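Local coordinates for Rv3651-like N-terminal domain-containing protein (Mycobacterium tuberculosis, PDB 4Q6U), which is of unknown function but is built from three sensor-type domains, one GAF-like and two PAS-like, and probably takes part in sensing a signal, at residues E125-S130 / E137-R142; E146-R151 / P155-V160; W177-W182 / I187-V192. One frame throughout, in Å; residues are numbered along the deposited sequence.

Interaction 1: residues E125-S130 / E137-R142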
loop_
_atom_site.group_PDB
_atom_site.type_symbol
_atom_site.label_atom_id
_atom_site.label_comp_id
_atom_site.label_asym_id
_atom_site.label_seq_id
_atom_site.Cartn_x
_atom_site.Cartn_y
_atom_site.Cartn_z
ATOM N N GLU B 125 -13.341 -25.100 -11.980
ATOM C CA GLU B 125 -13.491 -24.754 -10.575
ATOM C C GLU B 125 -12.704 -23.486 -10.213
ATOM O O GLU B 125 -13.243 -22.574 -9.573
ATOM C CB GLU B 125 -13.059 -25.933 -9.697
ATOM C CG GLU B 125 -14.001 -27.151 -9.748
ATOM C CD GLU B 125 -13.842 -27.992 -11.009
ATOM O OE1 GLU B 125 -12.827 -27.833 -11.728
ATOM O OE2 GLU B 125 -14.741 -28.816 -11.278
ATOM N N SER B 126 -11.440 -23.410 -10.623
ATOM C CA SER B 126 -10.626 -22.246 -10.251
ATOM C C SER B 126 -11.140 -20.975 -10.938
ATOM O O SER B 126 -11.090 -19.874 -10.373
ATOM C CB SER B 126 -9.151 -22.484 -10.586
ATOM O OG SER B 126 -8.856 -22.259 -11.965
ATOM N N LEU B 127 -11.669 -21.144 -12.143
ATOM C CA LEU B 127 -12.225 -20.035 -12.906
ATOM C C LEU B 127 -13.540 -19.555 -12.307
ATOM O O LEU B 127 -13.764 -18.351 -12.166
ATOM C CB LEU B 127 -12.426 -20.447 -14.369
ATOM C CG LEU B 127 -11.133 -20.563 -15.172
ATOM C CD1 LEU B 127 -11.433 -21.119 -16.548
ATOM C CD2 LEU B 127 -10.436 -19.218 -15.282
ATOM N N THR B 128 -14.402 -20.499 -11.943
ATOM C CA THR B 128 -15.672 -20.167 -11.308
ATOM C C THR B 128 -15.459 -19.443 -9.983
ATOM O O THR B 128 -16.086 -18.412 -9.730
ATOM C CB THR B 128 -16.523 -21.415 -11.061
ATOM O OG1 THR B 128 -16.941 -21.946 -12.319
ATOM C CG2 THR B 128 -17.752 -21.069 -10.227
ATOM N N ASN B 129 -14.577 -19.990 -9.148
ATOM C CA ASN B 129 -14.237 -19.369 -7.872
ATOM C C ASN B 129 -13.782 -17.920 -8.062
ATOM O O ASN B 129 -14.164 -17.036 -7.297
ATOM C CB ASN B 129 -13.159 -20.186 -7.148
ATOM C CG ASN B 129 -13.697 -21.514 -6.607
ATOM O OD1 ASN B 129 -14.904 -21.725 -6.561
ATOM N ND2 ASN B 129 -12.802 -22.401 -6.189
ATOM N N SER B 130 -12.992 -17.673 -9.101
ATOM C CA SER B 130 -12.484 -16.325 -9.323
ATOM C C SER B 130 -13.516 -15.480 -10.077
ATOM O O SER B 130 -13.232 -14.366 -10.492
ATOM C CB SER B 130 -11.142 -16.363 -10.064
ATOM O OG SER B 130 -11.276 -16.884 -11.367
ATOM N N GLU B 137 -14.739 -19.381 -20.923
ATOM C CA GLU B 137 -13.318 -19.323 -20.582
ATOM C C GLU B 137 -12.534 -20.520 -21.126
ATOM O O GLU B 137 -13.038 -21.640 -21.184
ATOM C CB GLU B 137 -13.128 -19.242 -19.065
ATOM C CG GLU B 137 -13.669 -17.978 -18.414
ATOM C CD GLU B 137 -12.820 -16.754 -18.689
ATOM O OE1 GLU B 137 -11.590 -16.891 -18.867
ATOM O OE2 GLU B 137 -13.386 -15.642 -18.723
ATOM N N ILE B 138 -11.290 -20.261 -21.513
ATOM C CA ILE B 138 -10.346 -21.301 -21.887
ATOM C C ILE B 138 -9.484 -21.664 -20.688
ATOM O O ILE B 138 -8.914 -20.784 -20.048
ATOM C CB ILE B 138 -9.443 -20.849 -23.044
ATOM C CG1 ILE B 138 -10.278 -20.607 -24.300
ATOM C CG2 ILE B 138 -8.370 -21.890 -23.329
ATOM C CD1 ILE B 138 -9.484 -19.963 -25.426
ATOM N N THR B 139 -9.376 -22.957 -20.392
ATOM C CA THR B 139 -8.648 -23.392 -19.203
ATOM C C THR B 139 -7.130 -23.462 -19.383
ATOM O O THR B 139 -6.383 -23.252 -18.424
ATOM C CB THR B 139 -9.147 -24.769 -18.729
ATOM O OG1 THR B 139 -9.117 -25.707 -19.825
ATOM C CG2 THR B 139 -10.564 -24.644 -18.195
ATOM N N TYR B 140 -6.677 -23.756 -20.600
ATOM C CA TYR B 140 -5.254 -23.965 -20.867
ATOM C C TYR B 140 -4.631 -22.842 -21.694
ATOM O O TYR B 140 -5.336 -22.071 -22.341
ATOM C CB TYR B 140 -5.040 -25.305 -21.583
ATOM C CG TYR B 140 -5.743 -25.419 -22.923
ATOM C CD1 TYR B 140 -5.138 -24.963 -24.091
ATOM C CD2 TYR B 140 -7.010 -25.984 -23.018
ATOM C CE1 TYR B 140 -5.775 -25.061 -25.317
ATOM C CE2 TYR B 140 -7.656 -26.090 -24.242
ATOM C CZ TYR B 140 -7.030 -25.628 -25.384
ATOM O OH TYR B 140 -7.666 -25.725 -26.597
ATOM N N GLY B 141 -3.304 -22.757 -21.664
ATOM C CA GLY B 141 -2.581 -21.780 -22.461
ATOM C C GLY B 141 -2.849 -20.337 -22.063
ATOM O O GLY B 141 -2.772 -19.429 -22.892
ATOM N N ARG B 142 -3.150 -20.119 -20.783
ATOM C CA ARG B 142 -3.519 -18.797 -20.288
ATOM C C ARG B 142 -2.289 -17.964 -19.961
ATOM O O ARG B 142 -1.312 -18.477 -19.415
ATOM C CB ARG B 142 -4.406 -18.915 -19.029
ATOM C CG ARG B 142 -5.726 -19.661 -19.242
ATOM C CD ARG B 142 -6.430 -19.972 -17.908
ATOM N NE ARG B 142 -6.805 -18.758 -17.186
ATOM C CZ ARG B 142 -7.846 -17.986 -17.500
ATOM N NH1 ARG B 142 -8.625 -18.301 -18.528
ATOM N NH2 ARG B 142 -8.115 -16.897 -16.776
#
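The NH1 of R142 is gripped by two oxygens of its own loop while L127 lies against the guanidinium from the helix. The firmer bond is R142 NH1 to I138 O, 2.9 Å with an N-H...O angle of 155°, and I138 O sits at the edge of the guanidinium, close to its plane. A weak salt bridge of 3.3 Å joins R142 NH1 to E137 OE1. The arginine chain bends at its third torsion (chi3 63°), which folds the guanidinium back over the turn that carries it. R142 NE turns to D147 and D122, and D122 also accepts S126 OG of the helix. With the carboxylates of E137, D147 and D122 round it, the guanidinium's charge is probably well compensated, and bonds at both NH1 and NE would limit its rotation.

L127 makes every close contact that the helix offers. Its CD2 stands 3.5 Å above the guanidinium plane, over the centre, so the methyl covers a flat, weakly hydrated face while the polar rim keeps its bonds. The other branch, CD1, reaches E137 CB at 3.6 Å and T139 CG2 at 4.0 Å, touching aliphatic parts of both residues. A branched leucine suits this place because one side chain can serve both the arginine face and the loop.

Backbone hydrogen bonds pair R142 with A120 of strand 119-121 and T139 with D122 just after it. Helix 124-129, this loop and helix 157-165 together link strand 119-121 to strand 172-180, the second and third strands of the five-stranded sheet, consistent with the helical crossover of a PAS fold.

Interaction 2: residues E146-R151 / P155-V160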
loop_
_atom_site.group_PDB
_atom_site.type_symbol
_atom_site.label_atom_id
_atom_site.label_comp_id
_atom_site.label_asym_id
_atom_site.label_seq_id
_atom_site.Cartn_x
_atom_site.Cartn_y
_atom_site.Cartn_z
ATOM N N GLU B 146 -4.185 -13.170 -17.393
ATOM C CA GLU B 146 -5.593 -13.574 -17.457
ATOM C C GLU B 146 -6.093 -14.096 -16.101
ATOM O O GLU B 146 -7.301 -14.212 -15.873
ATOM C CB GLU B 146 -5.809 -14.648 -18.550
ATOM C CG GLU B 146 -5.471 -14.154 -19.970
ATOM C CD GLU B 146 -5.711 -15.197 -21.058
ATOM O OE1 GLU B 146 -4.726 -15.839 -21.481
ATOM O OE2 GLU B 146 -6.868 -15.358 -21.510
ATOM N N ASP B 147 -5.161 -14.424 -15.208
ATOM C CA ASP B 147 -5.510 -14.909 -13.874
ATOM C C ASP B 147 -5.447 -13.775 -12.840
ATOM O O ASP B 147 -6.100 -13.829 -11.809
ATOM C CB ASP B 147 -4.583 -16.057 -13.466
ATOM C CG ASP B 147 -4.949 -17.370 -14.142
ATOM O OD1 ASP B 147 -5.829 -17.350 -15.033
ATOM O OD2 ASP B 147 -4.364 -18.413 -13.768
ATOM N N LEU B 148 -4.646 -12.758 -13.119
ATOM C CA LEU B 148 -4.583 -11.585 -12.252
ATOM C C LEU B 148 -5.572 -10.545 -12.761
ATOM O O LEU B 148 -5.818 -10.459 -13.962
ATOM C CB LEU B 148 -3.163 -11.025 -12.221
ATOM C CG LEU B 148 -2.108 -11.977 -11.652
ATOM C CD1 LEU B 148 -0.720 -11.370 -11.777
ATOM C CD2 LEU B 148 -2.415 -12.313 -10.197
ATOM N N PRO B 149 -6.172 -9.761 -11.852
ATOM C CA PRO B 149 -7.088 -8.741 -12.358
ATOM C C PRO B 149 -6.341 -7.712 -13.193
ATOM O O PRO B 149 -5.124 -7.582 -13.045
ATOM C CB PRO B 149 -7.642 -8.100 -11.083
ATOM C CG PRO B 149 -7.466 -9.136 -10.039
ATOM C CD PRO B 149 -6.214 -9.869 -10.381
ATOM N N ALA B 150 -7.051 -7.020 -14.075
ATOM C CA ALA B 150 -6.492 -5.841 -14.718
ATOM C C ALA B 150 -6.689 -4.679 -13.756
ATOM O O ALA B 150 -7.701 -4.636 -13.055
ATOM C CB ALA B 150 -7.160 -5.566 -16.050
ATOM N N ARG B 151 -5.702 -3.785 -13.701
ATOM C CA ARG B 151 -5.788 -2.511 -12.963
ATOM C C ARG B 151 -5.805 -2.678 -11.439
ATOM O O ARG B 151 -4.918 -2.158 -10.753
ATOM C CB ARG B 151 -7.023 -1.717 -13.438
ATOM C CG ARG B 151 -7.424 -0.502 -12.590
ATOM C CD ARG B 151 -6.423 0.652 -12.654
ATOM N NE ARG B 151 -6.141 1.140 -14.006
ATOM C CZ ARG B 151 -6.784 2.142 -14.599
ATOM N NH1 ARG B 151 -7.775 2.763 -13.978
ATOM N NH2 ARG B 151 -6.440 2.521 -15.827
ATOM N N PRO B 155 -3.469 -7.678 -1.920
ATOM C CA PRO B 155 -2.408 -7.937 -0.942
ATOM C C PRO B 155 -1.386 -8.949 -1.423
ATOM O O PRO B 155 -1.760 -10.017 -1.924
ATOM C CB PRO B 155 -3.170 -8.493 0.268
ATOM C CG PRO B 155 -4.499 -7.878 0.179
ATOM C CD PRO B 155 -4.802 -7.706 -1.286
ATOM N N ASN B 156 -0.112 -8.623 -1.235
ATOM C CA ASN B 156 0.991 -9.507 -1.600
ATOM C C ASN B 156 1.059 -9.851 -3.083
ATOM O O ASN B 156 1.707 -10.826 -3.465
ATOM C CB ASN B 156 0.927 -10.799 -0.770
ATOM C CG ASN B 156 1.292 -10.565 0.683
ATOM O OD1 ASN B 156 0.426 -10.536 1.563
ATOM N ND2 ASN B 156 2.579 -10.362 0.938
ATOM N N GLU B 157 0.426 -9.042 -3.927
ATOM C CA GLU B 157 0.538 -9.248 -5.369
ATOM C C GLU B 157 1.996 -9.071 -5.824
ATOM O O GLU B 157 2.430 -9.681 -6.799
ATOM C CB GLU B 157 -0.390 -8.297 -6.141
ATOM C CG GLU B 157 -0.460 -8.599 -7.658
ATOM C CD GLU B 157 -1.763 -8.141 -8.296
ATOM O OE1 GLU B 157 -2.548 -7.442 -7.626
ATOM O OE2 GLU B 157 -2.011 -8.481 -9.471
ATOM N N THR B 158 2.751 -8.244 -5.105
ATOM C CA THR B 158 4.177 -8.077 -5.376
ATOM C C THR B 158 4.907 -9.418 -5.295
ATOM O O THR B 158 5.775 -9.722 -6.115
ATOM C CB THR B 158 4.828 -7.074 -4.383
ATOM O OG1 THR B 158 4.181 -5.795 -4.490
ATOM C CG2 THR B 158 6.316 -6.910 -4.673
ATOM N N GLN B 159 4.546 -10.217 -4.296
ATOM C CA GLN B 159 5.165 -11.523 -4.100
ATOM C C GLN B 159 4.750 -12.506 -5.177
ATOM O O GLN B 159 5.516 -13.397 -5.530
ATOM C CB GLN B 159 4.816 -12.089 -2.723
ATOM C CG GLN B 159 5.844 -11.763 -1.663
ATOM C CD GLN B 159 6.061 -10.277 -1.531
ATOM O OE1 GLN B 159 5.120 -9.523 -1.286
ATOM N NE2 GLN B 159 7.304 -9.839 -1.712
ATOM N N VAL B 160 3.540 -12.351 -5.703
ATOM C CA VAL B 160 3.104 -13.215 -6.801
ATOM C C VAL B 160 3.948 -12.929 -8.033
ATOM O O VAL B 160 4.460 -13.838 -8.683
ATOM C CB VAL B 160 1.614 -13.018 -7.147
ATOM C CG1 VAL B 160 1.251 -13.781 -8.434
ATOM C CG2 VAL B 160 0.729 -13.458 -5.993
#
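L148 and E157 approach from opposite directions, the leucine from an extended loop and the glutamate from the first turn of helix 157-165. E157 swings CG away from its backbone N (chi1 -172°) and stays extended beyond it, carrying the carboxylate to the leucine. There OE2 lies against the flank of the leucine, 3.9 Å from L148 CD1 and about as near to L148 CB and CD2, a van der Waals contact with no polar bond in it. The charge of E157 OE2 is met instead by K255, which also donates to P149 O, so one lysine ties the glutamate to the loop beside L148. A long acidic chain suits this place: its methylenes pass through buried surroundings and its end reaches the lysine.

One turn further on, V160 offers CG1 to L148 CD2 at 4.3 Å, a looser apolar touch. Both leucine methyls thus touch the carboxylate oxygen, and CD2 meets the valine as well.

E157 and T158 also pack on L228 of the second subunit. Within the chain, the loop and the helix start meet over the sheet of the middle domain: L148 and V160 both pack on W113 of strand 109-114, and L148 also on W177 of strand 172-180.

Interaction 3: residues W177-W182 / I187-V192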
loop_
_atom_site.group_PDB
_atom_site.type_symbol
_atom_site.label_atom_id
_atom_site.label_comp_id
_atom_site.label_asym_id
_atom_site.label_seq_id
_atom_site.Cartn_x
_atom_site.Cartn_y
_atom_site.Cartn_z
ATOM N N TRP B 177 -8.140 -12.324 -1.642
ATOM C CA TRP B 177 -8.145 -11.246 -2.634
ATOM C C TRP B 177 -9.543 -10.746 -2.979
ATOM O O TRP B 177 -10.506 -11.513 -2.957
ATOM C CB TRP B 177 -7.456 -11.702 -3.921
ATOM C CG TRP B 177 -5.966 -11.635 -3.873
ATOM C CD1 TRP B 177 -5.174 -11.552 -2.758
ATOM C CD2 TRP B 177 -5.081 -11.631 -4.997
ATOM N NE1 TRP B 177 -3.850 -11.506 -3.128
ATOM C CE2 TRP B 177 -3.768 -11.555 -4.497
ATOM C CE3 TRP B 177 -5.276 -11.675 -6.383
ATOM C CZ2 TRP B 177 -2.654 -11.535 -5.332
ATOM C CZ3 TRP B 177 -4.170 -11.653 -7.207
ATOM C CH2 TRP B 177 -2.877 -11.581 -6.681
ATOM N N ASP B 178 -9.640 -9.455 -3.294
ATOM C CA ASP B 178 -10.876 -8.855 -3.789
ATOM C C ASP B 178 -10.955 -8.902 -5.314
ATOM O O ASP B 178 -10.026 -8.471 -6.002
ATOM C CB ASP B 178 -10.989 -7.408 -3.328
ATOM C CG ASP B 178 -11.157 -7.288 -1.830
ATOM O OD1 ASP B 178 -12.272 -7.561 -1.343
ATOM O OD2 ASP B 178 -10.176 -6.925 -1.147
ATOM N N LEU B 179 -12.066 -9.408 -5.842
ATOM C CA LEU B 179 -12.266 -9.463 -7.291
ATOM C C LEU B 179 -13.660 -8.977 -7.671
ATOM O O LEU B 179 -14.486 -8.681 -6.809
ATOM C CB LEU B 179 -12.069 -10.885 -7.819
ATOM C CG LEU B 179 -10.845 -11.721 -7.434
ATOM C CD1 LEU B 179 -10.979 -13.137 -8.017
ATOM C CD2 LEU B 179 -9.562 -11.075 -7.923
ATOM N N THR B 180 -13.928 -8.915 -8.967
ATOM C CA THR B 180 -15.278 -8.652 -9.440
ATOM C C THR B 180 -15.663 -9.718 -10.471
ATOM O O THR B 180 -14.932 -9.951 -11.435
ATOM C CB THR B 180 -15.393 -7.240 -10.043
ATOM O OG1 THR B 180 -15.333 -6.264 -8.991
ATOM C CG2 THR B 180 -16.702 -7.082 -10.781
ATOM N N ASP B 181 -16.795 -10.386 -10.269
ATOM C CA ASP B 181 -17.168 -11.453 -11.200
ATOM C C ASP B 181 -17.645 -10.870 -12.530
ATOM O O ASP B 181 -17.644 -9.651 -12.715
ATOM C CB ASP B 181 -18.229 -12.389 -10.595
ATOM C CG ASP B 181 -19.571 -11.709 -10.341
ATOM O OD1 ASP B 181 -19.813 -10.582 -10.818
ATOM O OD2 ASP B 181 -20.407 -12.334 -9.658
ATOM N N TRP B 182 -18.064 -11.739 -13.444
ATOM C CA TRP B 182 -18.402 -11.303 -14.795
ATOM C C TRP B 182 -19.750 -10.593 -14.861
ATOM O O TRP B 182 -20.076 -9.965 -15.866
ATOM C CB TRP B 182 -18.391 -12.491 -15.756
ATOM C CG TRP B 182 -19.377 -13.566 -15.424
ATOM C CD1 TRP B 182 -19.179 -14.627 -14.590
ATOM C CD2 TRP B 182 -20.708 -13.702 -15.938
ATOM N NE1 TRP B 182 -20.305 -15.411 -14.548
ATOM C CE2 TRP B 182 -21.260 -14.864 -15.364
ATOM C CE3 TRP B 182 -21.488 -12.950 -16.823
ATOM C CZ2 TRP B 182 -22.557 -15.294 -15.645
ATOM C CZ3 TRP B 182 -22.778 -13.378 -17.102
ATOM C CH2 TRP B 182 -23.298 -14.539 -16.515
ATOM N N ILE B 187 -16.597 -9.783 -5.250
ATOM C CA ILE B 187 -16.430 -11.087 -4.626
ATOM C C ILE B 187 -15.077 -11.139 -3.932
ATOM O O ILE B 187 -14.265 -10.221 -4.082
ATOM C CB ILE B 187 -16.515 -12.239 -5.651
ATOM C CG1 ILE B 187 -15.459 -12.053 -6.743
ATOM C CG2 ILE B 187 -17.901 -12.322 -6.281
ATOM C CD1 ILE B 187 -15.314 -13.266 -7.632
ATOM N N ARG B 188 -14.836 -12.204 -3.174
ATOM C CA ARG B 188 -13.520 -12.435 -2.590
ATOM C C ARG B 188 -13.111 -13.886 -2.765
ATOM O O ARG B 188 -13.959 -14.780 -2.773
ATOM C CB ARG B 188 -13.494 -12.074 -1.104
ATOM C CG ARG B 188 -13.704 -10.600 -0.808
ATOM C CD ARG B 188 -14.017 -10.364 0.660
ATOM N NE ARG B 188 -12.831 -10.388 1.513
ATOM C CZ ARG B 188 -12.712 -11.128 2.616
ATOM N NH1 ARG B 188 -11.598 -11.071 3.334
ATOM N NH2 ARG B 188 -13.701 -11.926 3.005
ATOM N N ILE B 189 -11.810 -14.118 -2.904
ATOM C CA ILE B 189 -11.283 -15.477 -2.940
ATOM C C ILE B 189 -10.147 -15.671 -1.946
ATOM O O ILE B 189 -9.398 -14.744 -1.648
ATOM C CB ILE B 189 -10.767 -15.864 -4.347
ATOM C CG1 ILE B 189 -9.607 -14.960 -4.766
ATOM C CG2 ILE B 189 -11.890 -15.772 -5.377
ATOM C CD1 ILE B 189 -8.805 -15.504 -5.927
ATOM N N GLY B 190 -10.028 -16.887 -1.425
ATOM C CA GLY B 190 -8.802 -17.288 -0.771
ATOM C C GLY B 190 -7.978 -18.082 -1.758
ATOM O O GLY B 190 -8.516 -18.639 -2.718
ATOM N N PHE B 191 -6.669 -18.127 -1.544
ATOM C CA PHE B 191 -5.842 -19.069 -2.283
ATOM C C PHE B 191 -4.549 -19.399 -1.546
ATOM O O PHE B 191 -4.098 -18.653 -0.682
ATOM C CB PHE B 191 -5.523 -18.540 -3.699
ATOM C CG PHE B 191 -4.557 -17.391 -3.724
ATOM C CD1 PHE B 191 -3.189 -17.618 -3.747
ATOM C CD2 PHE B 191 -5.016 -16.081 -3.716
ATOM C CE1 PHE B 191 -2.296 -16.567 -3.765
ATOM C CE2 PHE B 191 -4.124 -15.018 -3.735
ATOM C CZ PHE B 191 -2.765 -15.261 -3.758
ATOM N N VAL B 192 -3.966 -20.538 -1.899
ATOM C CA VAL B 192 -2.633 -20.912 -1.453
ATOM C C VAL B 192 -1.823 -21.206 -2.708
ATOM O O VAL B 192 -2.375 -21.694 -3.686
ATOM C CB VAL B 192 -2.666 -22.143 -0.514
ATOM C CG1 VAL B 192 -3.335 -23.323 -1.202
ATOM C CG2 VAL B 192 -1.270 -22.510 -0.036
HETATM O O HOH W 1 -14.567 -7.907 -3.189
HETATM O O HOH W 2 -11.351 -8.245 1.311
#
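This is the antiparallel beta hairpin of strands 172-180 and 186-198, with W177 facing I189 and L179 facing I187 as hydrogen-bonded pairs and D178 facing R188 as the non-hydrogen-bonded pair between them. Four backbone bonds satisfy both N-H and C=O of W177 and L179. W177 N gives to I189 O at 2.7 Å, and I189 N returns the bond to W177 O. The pair of L179 and I187 is nearly straight at the hydrogens, I187 N reaching L179 O at 177°, yet each donor stands well above the other residue's carbonyl plane. Between the pairs R188 CA adds a C-H...O contact to W177 O.

The side chains of D178 and R188 run alongside each other off the same face but do not form a salt bridge: D178 OD1 is 4.1 Å from R188 NE. Water 2 bridges the two, donating to D178 OD1 at 2.9 Å and accepting from R188 NE at 2.6 Å. Water 1 also donates to D178 OD1; its 2.5 Å approach to I187 O is doubtfully short. R188 NH2 binds E217 O, and D178 N, on the outward edge of the strand, is taken by N154. Charged residues suit this partly hydrated face. Near the turn, D181 OD1 accepts from T185 N.

The other face is apolar. L179 CD1 meets I189 CD1 at 3.8 Å, and L179 CB meets I187 CG1. W177 gives its NE1 to P155 O, leaving a ring face for F191 in a T-shaped stack with planes at 88°. With CG set between its backbone N and carbonyl carbon (chi1 72°), F191 brings its edge to the indole, CE2 standing 3.5 Å above the indole plane and offset toward its rim.

Interactions 1, 2 and 3 follow one another along the chain and all lie in the PAS-like middle domain. Interaction 1 meets interaction 2 through the salt bridge of R142 NE with D147 OD1, 2.8 Å, although their centres are 15 Å apart. The closer pair is interactions 2 and 3, at 11 Å between centres: L148 CD2 packs on W177 CZ3 at 3.5 Å, and P149 CG on L179 CD2. Interaction 1 reaches the hairpin from the end of helix 124-129, where S130 O lies 3.6 Å from L179 CD1. L179 therefore touches residues of both other interactions, the hairpin meeting the end of helix 124-129 on one hand and L148-P149 on the other.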